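Local structure of thiamine-monophosphate kinase (Aquifex aeolicus, 1VQV) at residues I229-L234 and F292-K297; D149-S154 and G283-G288; V60-I65 and R187-I192. The protein catalyses the ATP-dependent phosphorylation of thiamine monophosphate to thiamine diphosphate, the active form of vitamin B1, and works as a homodimer. All blocks are in the same frame, centred on the assembly; numbering follows the deposited sequence.

Contact 1. Residues I229-L234 and F292-K297; sequences ILSEKL and FVDGKK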
loop_
_atom_site.group_PDB
_atom_site.type_symbol
_atom_site.label_atom_id
_atom_site.label_comp_id
_atom_site.label_asym_id
_atom_site.label_seq_id
_atom_site.Cartn_x
_atom_site.Cartn_y
_atom_site.Cartn_z
ATOM N N ILE B 229 -21.991 5.023 -28.257
ATOM C CA ILE B 229 -21.112 3.966 -28.768
ATOM C C ILE B 229 -21.815 3.050 -29.780
ATOM O O ILE B 229 -22.974 2.687 -29.606
ATOM C CB ILE B 229 -20.592 3.082 -27.592
ATOM C CG1 ILE B 229 -19.758 3.919 -26.614
ATOM C CG2 ILE B 229 -19.759 1.924 -28.117
ATOM C CD1 ILE B 229 -19.389 3.150 -25.346
ATOM N N LEU B 230 -21.100 2.669 -30.833
ATOM C CA LEU B 230 -21.632 1.776 -31.865
ATOM C C LEU B 230 -21.047 0.375 -31.678
ATOM O O LEU B 230 -19.852 0.142 -31.903
ATOM C CB LEU B 230 -21.289 2.313 -33.254
ATOM C CG LEU B 230 -21.910 3.674 -33.598
ATOM C CD1 LEU B 230 -21.396 4.120 -34.962
ATOM C CD2 LEU B 230 -23.443 3.584 -33.597
ATOM N N SER B 231 -21.900 -0.555 -31.261
ATOM C CA SER B 231 -21.485 -1.931 -30.994
ATOM C C SER B 231 -20.627 -2.573 -32.073
ATOM O O SER B 231 -19.753 -3.374 -31.754
ATOM C CB SER B 231 -22.711 -2.809 -30.760
ATOM O OG SER B 231 -23.334 -3.123 -31.990
ATOM N N GLU B 232 -20.874 -2.232 -33.340
ATOM C CA GLU B 232 -20.118 -2.815 -34.448
ATOM C C GLU B 232 -18.806 -2.097 -34.783
ATOM O O GLU B 232 -18.217 -2.295 -35.854
ATOM C CB GLU B 232 -21.010 -2.941 -35.697
ATOM C CG GLU B 232 -21.628 -1.639 -36.251
ATOM C CD GLU B 232 -20.846 -1.056 -37.439
ATOM O OE1 GLU B 232 -20.375 -1.848 -38.305
ATOM O OE2 GLU B 232 -20.718 0.193 -37.510
ATOM N N LYS B 233 -18.352 -1.278 -33.839
ATOM C CA LYS B 233 -17.106 -0.533 -33.956
ATOM C C LYS B 233 -16.155 -1.094 -32.900
ATOM O O LYS B 233 -14.936 -0.972 -33.008
ATOM C CB LYS B 233 -17.365 0.942 -33.691
ATOM C CG LYS B 233 -17.561 1.762 -34.935
ATOM C CD LYS B 233 -18.065 3.149 -34.564
ATOM C CE LYS B 233 -17.648 4.214 -35.586
ATOM N NZ LYS B 233 -17.957 5.581 -35.061
ATOM N N LEU B 234 -16.747 -1.710 -31.880
ATOM C CA LEU B 234 -16.038 -2.328 -30.766
ATOM C C LEU B 234 -14.989 -3.313 -31.270
ATOM O O LEU B 234 -15.301 -4.233 -32.030
ATOM C CB LEU B 234 -17.052 -3.033 -29.856
ATOM C CG LEU B 234 -17.561 -2.305 -28.601
ATOM C CD1 LEU B 234 -17.739 -0.831 -28.856
ATOM C CD2 LEU B 234 -18.867 -2.930 -28.147
ATOM N N PHE B 292 -25.104 5.431 -24.474
ATOM C CA PHE B 292 -25.978 4.712 -25.389
ATOM C C PHE B 292 -25.220 3.771 -26.351
ATOM O O PHE B 292 -24.116 4.076 -26.826
ATOM C CB PHE B 292 -26.811 5.743 -26.160
ATOM C CG PHE B 292 -27.743 6.546 -25.278
ATOM C CD1 PHE B 292 -27.260 7.503 -24.378
ATOM C CD2 PHE B 292 -29.111 6.285 -25.301
ATOM C CE1 PHE B 292 -28.135 8.179 -23.511
ATOM C CE2 PHE B 292 -29.989 6.949 -24.448
ATOM C CZ PHE B 292 -29.501 7.896 -23.549
ATOM N N VAL B 293 -25.826 2.624 -26.637
ATOM C CA VAL B 293 -25.226 1.632 -27.512
ATOM C C VAL B 293 -26.197 1.375 -28.630
ATOM O O VAL B 293 -27.373 1.115 -28.379
ATOM C CB VAL B 293 -24.992 0.284 -26.767
ATOM C CG1 VAL B 293 -24.355 -0.734 -27.713
ATOM C CG2 VAL B 293 -24.117 0.504 -25.524
ATOM N N ASP B 294 -25.720 1.439 -29.863
ATOM C CA ASP B 294 -26.599 1.195 -30.994
ATOM C C ASP B 294 -27.897 1.999 -30.881
ATOM O O ASP B 294 -28.919 1.638 -31.471
ATOM C CB ASP B 294 -26.912 -0.301 -31.088
ATOM C CG ASP B 294 -25.822 -1.077 -31.813
ATOM O OD1 ASP B 294 -24.635 -0.819 -31.516
ATOM O OD2 ASP B 294 -26.147 -1.934 -32.674
ATOM N N GLY B 295 -27.852 3.084 -30.112
ATOM C CA GLY B 295 -29.024 3.926 -29.949
ATOM C C GLY B 295 -29.833 3.746 -28.674
ATOM O O GLY B 295 -30.541 4.677 -28.249
ATOM N N LYS B 296 -29.731 2.569 -28.054
ATOM C CA LYS B 296 -30.488 2.264 -26.832
ATOM C C LYS B 296 -29.671 2.461 -25.554
ATOM O O LYS B 296 -28.592 1.881 -25.407
ATOM C CB LYS B 296 -31.019 0.832 -26.898
ATOM N N LYS B 297 -30.187 3.279 -24.635
ATOM C CA LYS B 297 -29.504 3.545 -23.361
ATOM C C LYS B 297 -29.028 2.215 -22.762
ATOM O O LYS B 297 -29.637 1.173 -23.012
ATOM C CB LYS B 297 -30.468 4.223 -22.386
ATOM C CG LYS B 297 -29.816 5.043 -21.310
ATOM C CD LYS B 297 -30.875 5.558 -20.353
ATOM C CE LYS B 297 -30.314 6.578 -19.363
ATOM N NZ LYS B 297 -31.380 7.065 -18.412
HETATM O O HOH W 1 -23.632 -0.916 -33.923
#
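I229 and V293 pair as the ends of two neighbouring parallel strands, and this is the tight part of the contact. The amide of I229 gives a nearly linear bond to the carbonyl of F292 (N to O 2.7 Å, 172° at the hydrogen), and the carbonyl of I229 takes the amide of D294 (O to N 3.0 Å). The CA of V293 also presents its hydrogen to I229 O. Both beta-branched side chains lie on one buried face of the sheet, where I229 rests on I282 and L212. V293 turns CG1 away from its own N (chi1 -180°) and lays that methyl against S231 CB at 4.0 Å.

Past this pair the chains part and the contact turns polar and open. The carboxylate of exposed D294 leans toward S231; OD1 is placed 2.7 Å from S231 OG and also near S231 N, but its position is doubtful, so these bonds are tentative. Water 1 spans the same gap, accepting from E232 N at 3.1 Å.

D294 and G295 both take positive phi, which suits an aspartate followed by glycine. They form the corner of a type I' turn in which V293 and K296 exchange backbone hydrogen bonds, the signature of a two-residue beta hairpin, here closing the edge of the mixed sheet.

Contact 2. Residues D149-S154 and G283-G288; sequences DSVFVS and GRVEEG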
loop_
_atom_site.group_PDB
_atom_site.type_symbol
_atom_site.label_atom_id
_atom_site.label_comp_id
_atom_site.label_asym_id
_atom_site.label_seq_id
_atom_site.Cartn_x
_atom_site.Cartn_y
_atom_site.Cartn_z
ATOM N N ASP B 149 -15.749 15.385 -29.197
ATOM C CA ASP B 149 -14.732 14.335 -29.033
ATOM C C ASP B 149 -15.179 12.964 -29.522
ATOM O O ASP B 149 -16.330 12.564 -29.312
ATOM C CB ASP B 149 -14.326 14.151 -27.554
ATOM C CG ASP B 149 -13.254 15.124 -27.092
ATOM O OD1 ASP B 149 -12.493 15.645 -27.935
ATOM O OD2 ASP B 149 -13.162 15.347 -25.867
ATOM N N SER B 150 -14.269 12.243 -30.170
ATOM C CA SER B 150 -14.584 10.881 -30.576
ATOM C C SER B 150 -14.206 10.026 -29.355
ATOM O O SER B 150 -13.527 10.509 -28.435
ATOM C CB SER B 150 -13.774 10.458 -31.802
ATOM O OG SER B 150 -14.368 10.951 -32.997
ATOM N N VAL B 151 -14.666 8.781 -29.309
ATOM C CA VAL B 151 -14.330 7.936 -28.166
ATOM C C VAL B 151 -13.514 6.733 -28.638
ATOM O O VAL B 151 -13.975 5.940 -29.455
ATOM C CB VAL B 151 -15.612 7.473 -27.411
ATOM C CG1 VAL B 151 -15.234 6.748 -26.119
ATOM C CG2 VAL B 151 -16.490 8.683 -27.096
ATOM N N PHE B 152 -12.290 6.622 -28.135
ATOM C CA PHE B 152 -11.404 5.521 -28.516
ATOM C C PHE B 152 -11.100 4.575 -27.365
ATOM O O PHE B 152 -11.267 4.932 -26.194
ATOM C CB PHE B 152 -10.044 6.033 -29.017
ATOM C CG PHE B 152 -10.129 7.043 -30.111
ATOM C CD1 PHE B 152 -10.418 8.377 -29.825
ATOM C CD2 PHE B 152 -9.902 6.668 -31.430
ATOM C CE1 PHE B 152 -10.479 9.335 -30.849
ATOM C CE2 PHE B 152 -9.961 7.609 -32.457
ATOM C CZ PHE B 152 -10.249 8.948 -32.166
ATOM N N VAL B 153 -10.659 3.370 -27.725
ATOM C CA VAL B 153 -10.223 2.352 -26.773
ATOM C C VAL B 153 -8.998 1.707 -27.413
ATOM O O VAL B 153 -8.897 1.624 -28.632
ATOM C CB VAL B 153 -11.279 1.231 -26.479
ATOM C CG1 VAL B 153 -12.529 1.830 -25.878
ATOM C CG2 VAL B 153 -11.594 0.428 -27.740
ATOM N N SER B 154 -8.049 1.269 -26.598
ATOM C CA SER B 154 -6.864 0.623 -27.142
ATOM C C SER B 154 -7.130 -0.866 -27.168
ATOM O O SER B 154 -8.051 -1.338 -26.513
ATOM C CB SER B 154 -5.635 0.923 -26.281
ATOM O OG SER B 154 -5.849 0.557 -24.937
ATOM N N GLY B 283 -17.242 5.456 -30.665
ATOM C CA GLY B 283 -18.428 6.275 -30.544
ATOM C C GLY B 283 -18.117 7.751 -30.496
ATOM O O GLY B 283 -17.000 8.161 -30.827
ATOM N N ARG B 284 -19.093 8.551 -30.071
ATOM C CA ARG B 284 -18.910 10.002 -30.002
ATOM C C ARG B 284 -19.427 10.628 -28.710
ATOM O O ARG B 284 -20.296 10.073 -28.032
ATOM C CB ARG B 284 -19.610 10.672 -31.194
ATOM C CG ARG B 284 -19.496 9.889 -32.506
ATOM C CD ARG B 284 -19.828 10.746 -33.736
ATOM N NE ARG B 284 -21.082 11.489 -33.597
ATOM C CZ ARG B 284 -21.681 12.153 -34.591
ATOM N NH1 ARG B 284 -21.138 12.158 -35.810
ATOM N NH2 ARG B 284 -22.815 12.827 -34.365
ATOM N N VAL B 285 -18.870 11.785 -28.375
ATOM C CA VAL B 285 -19.280 12.536 -27.192
ATOM C C VAL B 285 -20.192 13.661 -27.700
ATOM O O VAL B 285 -19.847 14.383 -28.650
ATOM C CB VAL B 285 -18.058 13.138 -26.447
ATOM C CG1 VAL B 285 -18.515 14.090 -25.387
ATOM C CG2 VAL B 285 -17.244 12.039 -25.814
ATOM N N GLU B 286 -21.358 13.788 -27.071
ATOM C CA GLU B 286 -22.351 14.785 -27.457
ATOM C C GLU B 286 -23.236 15.210 -26.301
ATOM O O GLU B 286 -23.009 14.845 -25.138
ATOM C CB GLU B 286 -23.299 14.230 -28.523
ATOM C CG GLU B 286 -22.693 13.913 -29.879
ATOM C CD GLU B 286 -23.752 13.503 -30.924
ATOM O OE1 GLU B 286 -23.356 13.070 -32.033
ATOM O OE2 GLU B 286 -24.976 13.619 -30.644
ATOM N N GLU B 287 -24.273 15.963 -26.669
ATOM C CA GLU B 287 -25.313 16.454 -25.768
ATOM C C GLU B 287 -25.051 16.339 -24.263
ATOM O O GLU B 287 -24.206 17.050 -23.722
ATOM C CB GLU B 287 -26.613 15.742 -26.114
ATOM C CG GLU B 287 -26.957 15.784 -27.595
ATOM C CD GLU B 287 -28.129 14.872 -27.913
ATOM O OE1 GLU B 287 -27.978 13.636 -27.745
ATOM O OE2 GLU B 287 -29.200 15.383 -28.328
ATOM N N GLY B 288 -25.789 15.476 -23.568
ATOM C CA GLY B 288 -25.543 15.334 -22.141
ATOM C C GLY B 288 -26.345 14.263 -21.411
ATOM O O GLY B 288 -27.427 13.861 -21.847
#
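V151 and V285 touch methyl to methyl, CG2 to CG2 at 3.7 Å, with their side chains crossing at about a right angle. In each valine CG2 stands anti to the carbonyl carbon, beside the backbone N, which turns these two methyls toward each other. V285 also lays its CB and CG2 against D149 CB, each at 4.0 Å. G283 pairs directly with V151, and having no side chain it leaves V151 CB and CG2 lying close to its own carbonyl.

Under these apolar contacts run two backbone bonds. V285 N reaches D149 O at 2.8 Å, and V151 N reaches G283 O at 2.9 Å. Strands 150-153 and 280-286 are thus antiparallel neighbours within the seven-stranded mixed sheet, with S150 and R284 as a non-hydrogen-bonded pair and V151 and G283 as a hydrogen-bonded one; the axes of 150-153 and 283-286 run at 137°, a marked twist.

On the other edge of strand 150-153, S150 and F152 bond through their backbones to H268 and F266 of strand 263-268, while V151 packs on L265. D149 is buried, and OD2 of its carboxylate is held by hydrogen bonds with N203 ND2 and T267 OG1, which steadies the residue whose carbonyl receives V285. On the far side of V285, I227 of strand 226-229 and V225 continue the apolar layer. R284, two residues before E286 and exposed, forms a salt bridge with it along the strand, NH2 to OE1, though the modelled distance is too short to be trusted.

Contact 3. Residues V60-I65 and R187-I192; sequences VGWKAI and RPTARI. With PO4 (phosphate ion), chain F.
The carbonyl oxygen of P188 receives the indole N-H of W62, NE1 to O at 2.8 Å, and S66 OG adds a weak bond to the same atom. The oxygen lies in the ring plane, at the indole edge, while one face of the ring carries the guanidinium of R187 in a cation-pi stack. This joins helix 57-73 of the AIR synthase-related N-terminal domain to the loop that follows helix 176-186. R187 CZ stands 3.8 Å from the centroid of the six-membered ring, with the two planes only 16° apart.

W62 suits the place because it offers both a flat face for a cation and an N-H for a carbonyl; replacing the indole by an alanine's methyl is likely to leave P188 O without its main donor and set the R187 guanidinium free to turn. K63 runs extended across P188, CD to CD at 4.0 Å, so that NZ reaches H185 O. Its side chain lies about 6 Å from those of the substrate-binding residues H50 and E260.

A bend at chi3 (66°) helps bring the R187 guanidinium over the ring. In the plane of the guanidinium, at its edge, NH1 of R187 donates to O4 of a phosphate ion, probably from the crystallisation liquor, at 2.9 Å and 161°.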
loop_
_atom_site.group_PDB
_atom_site.type_symbol
_atom_site.label_atom_id
_atom_site.label_comp_id
_atom_site.label_asym_id
_atom_site.label_seq_id
_atom_site.Cartn_x
_atom_site.Cartn_y
_atom_site.Cartn_z
ATOM N N VAL B 60 1.653 -13.912 -11.614
ATOM C CA VAL B 60 0.983 -13.160 -10.548
ATOM C C VAL B 60 1.886 -11.997 -10.139
ATOM O O VAL B 60 1.411 -10.900 -9.855
ATOM C CB VAL B 60 0.674 -14.054 -9.289
ATOM C CG1 VAL B 60 0.065 -13.210 -8.174
ATOM C CG2 VAL B 60 -0.298 -15.168 -9.655
ATOM N N GLY B 61 3.193 -12.249 -10.123
ATOM C CA GLY B 61 4.160 -11.220 -9.788
ATOM C C GLY B 61 4.179 -10.131 -10.838
ATOM O O GLY B 61 4.328 -8.965 -10.520
ATOM N N TRP B 62 4.038 -10.518 -12.101
ATOM C CA TRP B 62 4.018 -9.559 -13.193
ATOM C C TRP B 62 2.724 -8.749 -13.094
ATOM O O TRP B 62 2.740 -7.531 -13.124
ATOM C CB TRP B 62 4.121 -10.296 -14.542
ATOM C CG TRP B 62 3.926 -9.420 -15.766
ATOM C CD1 TRP B 62 2.732 -8.978 -16.279
ATOM C CD2 TRP B 62 4.949 -8.834 -16.581
ATOM N NE1 TRP B 62 2.951 -8.153 -17.346
ATOM C CE2 TRP B 62 4.299 -8.043 -17.558
ATOM C CE3 TRP B 62 6.350 -8.896 -16.579
ATOM C CZ2 TRP B 62 5.001 -7.315 -18.526
ATOM C CZ3 TRP B 62 7.047 -8.175 -17.538
ATOM C CH2 TRP B 62 6.366 -7.388 -18.502
ATOM N N LYS B 63 1.602 -9.432 -12.941
ATOM C CA LYS B 63 0.324 -8.757 -12.829
ATOM C C LYS B 63 0.297 -7.741 -11.681
ATOM O O LYS B 63 -0.241 -6.654 -11.835
ATOM C CB LYS B 63 -0.785 -9.790 -12.647
ATOM C CG LYS B 63 -2.173 -9.258 -12.856
ATOM C CD LYS B 63 -3.126 -10.384 -13.160
ATOM C CE LYS B 63 -4.538 -9.872 -13.348
ATOM N NZ LYS B 63 -5.498 -10.970 -13.650
ATOM N N ALA B 64 0.887 -8.083 -10.539
ATOM C CA ALA B 64 0.889 -7.179 -9.392
ATOM C C ALA B 64 1.417 -5.799 -9.769
ATOM O O ALA B 64 0.899 -4.779 -9.315
ATOM C CB ALA B 64 1.711 -7.768 -8.262
ATOM N N ILE B 65 2.449 -5.770 -10.598
ATOM C CA ILE B 65 3.029 -4.518 -11.053
ATOM C C ILE B 65 2.228 -3.914 -12.218
ATOM O O ILE B 65 1.992 -2.713 -12.267
ATOM C CB ILE B 65 4.490 -4.731 -11.491
ATOM C CG1 ILE B 65 5.345 -5.057 -10.264
ATOM C CG2 ILE B 65 5.009 -3.500 -12.243
ATOM C CD1 ILE B 65 5.410 -3.966 -9.228
ATOM N N ARG B 187 -1.240 -12.504 -17.468
ATOM C CA ARG B 187 -0.055 -11.683 -17.669
ATOM C C ARG B 187 -0.363 -10.528 -18.613
ATOM O O ARG B 187 0.209 -10.450 -19.697
ATOM C CB ARG B 187 1.080 -12.529 -18.266
ATOM C CG ARG B 187 2.271 -12.748 -17.354
ATOM C CD ARG B 187 3.571 -13.066 -18.121
ATOM N NE ARG B 187 4.024 -11.923 -18.918
ATOM C CZ ARG B 187 5.294 -11.538 -19.027
ATOM N NH1 ARG B 187 6.250 -12.192 -18.389
ATOM N NH2 ARG B 187 5.617 -10.508 -19.797
ATOM N N PRO B 188 -1.268 -9.618 -18.220
ATOM C CA PRO B 188 -1.595 -8.488 -19.095
ATOM C C PRO B 188 -0.432 -7.506 -19.214
ATOM O O PRO B 188 0.447 -7.491 -18.367
ATOM C CB PRO B 188 -2.809 -7.870 -18.415
ATOM C CG PRO B 188 -2.551 -8.146 -16.966
ATOM C CD PRO B 188 -2.058 -9.564 -16.976
ATOM N N THR B 189 -0.415 -6.721 -20.290
ATOM C CA THR B 189 0.622 -5.713 -20.505
ATOM C C THR B 189 -0.038 -4.329 -20.495
ATOM O O THR B 189 -0.968 -4.073 -21.254
ATOM C CB THR B 189 1.369 -5.908 -21.860
ATOM O OG1 THR B 189 2.012 -7.189 -21.883
ATOM C CG2 THR B 189 2.438 -4.838 -22.039
ATOM N N ALA B 190 0.418 -3.453 -19.605
ATOM C CA ALA B 190 -0.135 -2.115 -19.529
ATOM C C ALA B 190 0.263 -1.397 -20.809
ATOM O O ALA B 190 1.350 -1.624 -21.345
ATOM C CB ALA B 190 0.410 -1.386 -18.317
ATOM N N ARG B 191 -0.621 -0.528 -21.285
ATOM C CA ARG B 191 -0.384 0.218 -22.506
ATOM C C ARG B 191 0.554 1.368 -22.263
ATOM O O ARG B 191 0.268 2.505 -22.618
ATOM C CB ARG B 191 -1.710 0.727 -23.043
ATOM C CG ARG B 191 -2.674 -0.396 -23.287
ATOM C CD ARG B 191 -1.963 -1.535 -23.975
ATOM N NE ARG B 191 -2.601 -1.843 -25.245
ATOM C CZ ARG B 191 -2.087 -1.562 -26.434
ATOM N NH1 ARG B 191 -0.907 -0.964 -26.535
ATOM N NH2 ARG B 191 -2.772 -1.866 -27.520
ATOM N N ILE B 192 1.697 1.061 -21.670
ATOM C CA ILE B 192 2.657 2.091 -21.350
ATOM C C ILE B 192 3.123 2.767 -22.617
ATOM O O ILE B 192 3.792 3.803 -22.569
ATOM C CB ILE B 192 3.858 1.524 -20.567
ATOM C CG1 ILE B 192 4.736 2.692 -20.114
ATOM C CG2 ILE B 192 4.604 0.488 -21.412
ATOM C CD1 ILE B 192 5.829 2.334 -19.163
HETATM P P PO4 F . 5.909 -16.126 -17.917
HETATM O O1 PO4 F . 6.438 -15.896 -19.288
HETATM O O2 PO4 F . 4.517 -16.634 -17.998
HETATM O O3 PO4 F . 6.761 -17.128 -17.217
HETATM O O4 PO4 F . 5.921 -14.846 -17.158
#

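Contacts 1 and 2 belong to the same mixed sheet, their centres 11 Å apart: strand 280-286 of contact 2 is followed directly in the chain by strand 291-293 of contact 1. Contact 2 lies inside that sheet and is buried, relying on backbone bonds and valines, whereas contact 1 reaches the edge, where an exposed aspartate, a serine and water take over. Contact 3 is also largely buried but lies on the opposite side of the chain's centre, and it pins a loop to a helix through side-chain chemistry, an aromatic ring and a cation. It still meets contact 2, since S154 OG packs against R191 CG at 3.7 Å.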